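Local coordinates for protein putative fimbrial subunit (Corynebacterium diphtheriae, PDB 4HSQ) that probably forms the shaft of a surface pilus as the repeating major pilin subunit, serving bacterial adhesion, at residues 18-23 / 106-111. Residues are numbered along the deposited sequence; the frame is centred on the assembly and turned at random.
Sequences QDAYTY and EVKRKE
Tyr21 and Val107 form an antiparallel hydrogen-bonded pair between strands 20-28 and 100-109. Tyr21 N donates a hydrogen bond to Val107 O at 2.8 Å, and Val107 N returns a nearly straight bond to Tyr21 O (2.9 Å, N-H...O 170°). Each acceptor also takes a CA-H...O contact, Val107 O from Ala20 and Tyr21 O from Glu106. Thr22 and Glu106 follow as a non-hydrogen-bonded pair.

Towards Asp19 a water bridges the two backbones: it donates to Asp19 O and accepts from Arg109 N (2.8 Å). Beyond it Gln18 N reaches Arg109 O directly at 2.9 Å, a more bent bond (145°). Gln18 NE2 rests against Lys110 CA and donates to a second water, which lies unusually close to Lys110 O.

On the buried face, Val107 CG2 sits over the Tyr21 ring, 3.6 Å from its centroid, in a CH-pi contact. With chi1 at 71°, the Tyr21 ring is swung between its own backbone N and carbonyl carbon, which lays one face against that methyl. Tyr23 CE2 touches the same CG2 at 3.7 Å, and Tyr21 OH donates to Tyr23 OH, linking the two rings at their hydroxyl ends.

On the face of Ala20 and Glu106, Glu106 CG and CD lie against Ala20 CB; nearby the extended Lys108 chain crosses the Gln18 side chain at about a right angle, with Lys108 CD 3.4 Å from the backbone oxygen Gln18 O. The Glu106 carboxylate makes a salt bridge with Lys55.

This is an antiparallel ladder within a five-stranded sheet of the Sgo0707 N2-family domain, ordered 7-11, 20-28, 100-109, 51-61, 64-65. Its Tyr21, Tyr23 and Val107 side turns towards another sheet, whose Leu118, on strand 117-127, packs against both tyrosines and Arg109.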
loop_
_atom_site.group_PDB
_atom_site.type_symbol
_atom_site.label_atom_id
_atom_site.label_comp_id
_atom_site.label_asym_id
_atom_site.label_seq_id
_atom_site.Cartn_x
_atom_site.Cartn_y
_atom_site.Cartn_z
ATOM N N GLN A 18 0.433 6.837 0.518
ATOM C CA GLN A 18 0.110 7.888 -0.464
ATOM C C GLN A 18 0.782 7.636 -1.846
ATOM O O GLN A 18 0.683 8.467 -2.743
ATOM C CB GLN A 18 0.389 9.301 0.093
ATOM C CG GLN A 18 -0.649 9.706 1.176
ATOM C CD GLN A 18 -2.065 9.902 0.624
ATOM O OE1 GLN A 18 -2.317 9.760 -0.567
ATOM N NE2 GLN A 18 -3.011 10.289 1.466
ATOM N N ASP A 19 1.428 6.474 -2.016
ATOM C CA ASP A 19 1.942 6.033 -3.304
ATOM C C ASP A 19 0.840 5.243 -3.980
ATOM O O ASP A 19 0.237 4.364 -3.353
ATOM C CB ASP A 19 3.212 5.191 -3.173
ATOM C CG ASP A 19 4.437 5.968 -2.736
ATOM O OD1 ASP A 19 4.525 7.184 -3.058
ATOM O OD2 ASP A 19 5.342 5.354 -2.126
ATOM N N ALA A 20 0.571 5.541 -5.247
ATOM C CA ALA A 20 -0.485 4.820 -5.969
ATOM C C ALA A 20 -0.131 3.356 -6.159
ATOM O O ALA A 20 1.017 3.029 -6.485
ATOM C CB ALA A 20 -0.718 5.463 -7.326
ATOM N N TYR A 21 -1.116 2.471 -5.987
ATOM C CA TYR A 21 -0.895 1.049 -6.291
ATOM C C TYR A 21 -2.177 0.500 -6.880
ATOM O O TYR A 21 -3.176 1.214 -6.907
ATOM C CB TYR A 21 -0.351 0.239 -5.114
ATOM C CG TYR A 21 -1.306 -0.030 -3.974
ATOM C CD1 TYR A 21 -2.126 -1.161 -3.978
ATOM C CD2 TYR A 21 -1.309 0.772 -2.838
ATOM C CE1 TYR A 21 -2.955 -1.456 -2.899
ATOM C CE2 TYR A 21 -2.145 0.492 -1.755
ATOM C CZ TYR A 21 -2.960 -0.627 -1.790
ATOM O OH TYR A 21 -3.800 -0.926 -0.746
ATOM N N THR A 22 -2.140 -0.720 -7.397
ATOM C CA THR A 22 -3.303 -1.226 -8.091
ATOM C C THR A 22 -3.790 -2.553 -7.593
ATOM O O THR A 22 -3.040 -3.332 -6.993
ATOM C CB THR A 22 -3.031 -1.356 -9.631
ATOM O OG1 THR A 22 -1.948 -2.256 -9.874
ATOM C CG2 THR A 22 -2.768 -0.006 -10.321
ATOM N N TYR A 23 -5.094 -2.763 -7.809
ATOM C CA TYR A 23 -5.782 -4.026 -7.650
ATOM C C TYR A 23 -6.231 -4.482 -8.998
ATOM O O TYR A 23 -6.650 -3.651 -9.811
ATOM C CB TYR A 23 -6.999 -3.940 -6.723
ATOM C CG TYR A 23 -6.622 -3.697 -5.283
ATOM C CD1 TYR A 23 -5.974 -4.680 -4.534
ATOM C CD2 TYR A 23 -6.988 -2.519 -4.639
ATOM C CE1 TYR A 23 -5.672 -4.479 -3.184
ATOM C CE2 TYR A 23 -6.666 -2.298 -3.298
ATOM C CZ TYR A 23 -6.025 -3.285 -2.576
ATOM O OH TYR A 23 -5.717 -3.060 -1.264
ATOM N N GLU A 106 -6.739 1.872 -9.473
ATOM C CA GLU A 106 -5.701 2.448 -8.664
ATOM C C GLU A 106 -6.231 3.055 -7.389
ATOM O O GLU A 106 -7.285 3.692 -7.379
ATOM C CB GLU A 106 -5.010 3.492 -9.531
ATOM C CG GLU A 106 -3.793 4.162 -8.934
ATOM C CD GLU A 106 -3.366 5.307 -9.830
ATOM O OE1 GLU A 106 -2.845 5.037 -10.934
ATOM O OE2 GLU A 106 -3.616 6.473 -9.460
ATOM N N VAL A 107 -5.457 2.870 -6.300
ATOM C CA VAL A 107 -5.749 3.402 -4.963
ATOM C C VAL A 107 -4.493 3.993 -4.351
ATOM O O VAL A 107 -3.369 3.713 -4.820
ATOM C CB VAL A 107 -6.329 2.281 -4.017
ATOM C CG1 VAL A 107 -7.698 1.778 -4.491
ATOM C CG2 VAL A 107 -5.347 1.115 -3.828
ATOM N N LYS A 108 -4.667 4.721 -3.246
ATOM C CA LYS A 108 -3.587 5.196 -2.382
ATOM C C LYS A 108 -3.987 4.885 -0.972
ATOM O O LYS A 108 -5.120 5.182 -0.591
ATOM C CB LYS A 108 -3.289 6.705 -2.505
ATOM C CG LYS A 108 -2.676 7.091 -3.864
ATOM C CD LYS A 108 -2.459 8.611 -3.979
ATOM C CE LYS A 108 -1.939 8.944 -5.372
ATOM N NZ LYS A 108 -1.742 10.413 -5.569
ATOM N N ARG A 109 -3.061 4.344 -0.183
ATOM C CA ARG A 109 -3.340 4.102 1.233
ATOM C C ARG A 109 -2.995 5.387 1.979
ATOM O O ARG A 109 -1.854 5.835 1.908
ATOM C CB ARG A 109 -2.550 2.901 1.752
ATOM C CG ARG A 109 -2.897 2.568 3.194
ATOM C CD ARG A 109 -2.087 1.371 3.606
ATOM N NE ARG A 109 -2.278 1.018 5.005
ATOM C CZ ARG A 109 -2.017 -0.191 5.481
ATOM N NH1 ARG A 109 -1.577 -1.142 4.674
ATOM N NH2 ARG A 109 -2.221 -0.465 6.765
ATOM N N LYS A 110 -3.978 5.992 2.677
ATOM C CA LYS A 110 -3.793 7.300 3.321
ATOM C C LYS A 110 -2.961 7.244 4.572
ATOM O O LYS A 110 -2.392 8.259 4.986
ATOM C CB LYS A 110 -5.159 7.909 3.752
ATOM C CG LYS A 110 -6.186 8.088 2.685
ATOM C CD LYS A 110 -7.451 8.688 3.308
ATOM C CE LYS A 110 -8.505 7.646 3.562
ATOM N NZ LYS A 110 -9.735 8.244 4.140
ATOM N N GLU A 111 -2.994 6.098 5.253
ATOM C CA GLU A 111 -2.303 5.926 6.524
ATOM C C GLU A 111 -2.188 4.479 6.885
ATOM O O GLU A 111 -2.908 3.648 6.335
ATOM C CB GLU A 111 -3.123 6.629 7.648
ATOM C CG GLU A 111 -4.515 6.054 7.844
ATOM C CD GLU A 111 -5.299 6.626 9.008
ATOM O OE1 GLU A 111 -4.677 7.085 9.997
ATOM O OE2 GLU A 111 -6.548 6.556 8.950
HETATM O O HOH W 1 -2.223 10.624 4.077
HETATM O O HOH W 2 -0.426 3.722 -0.868
#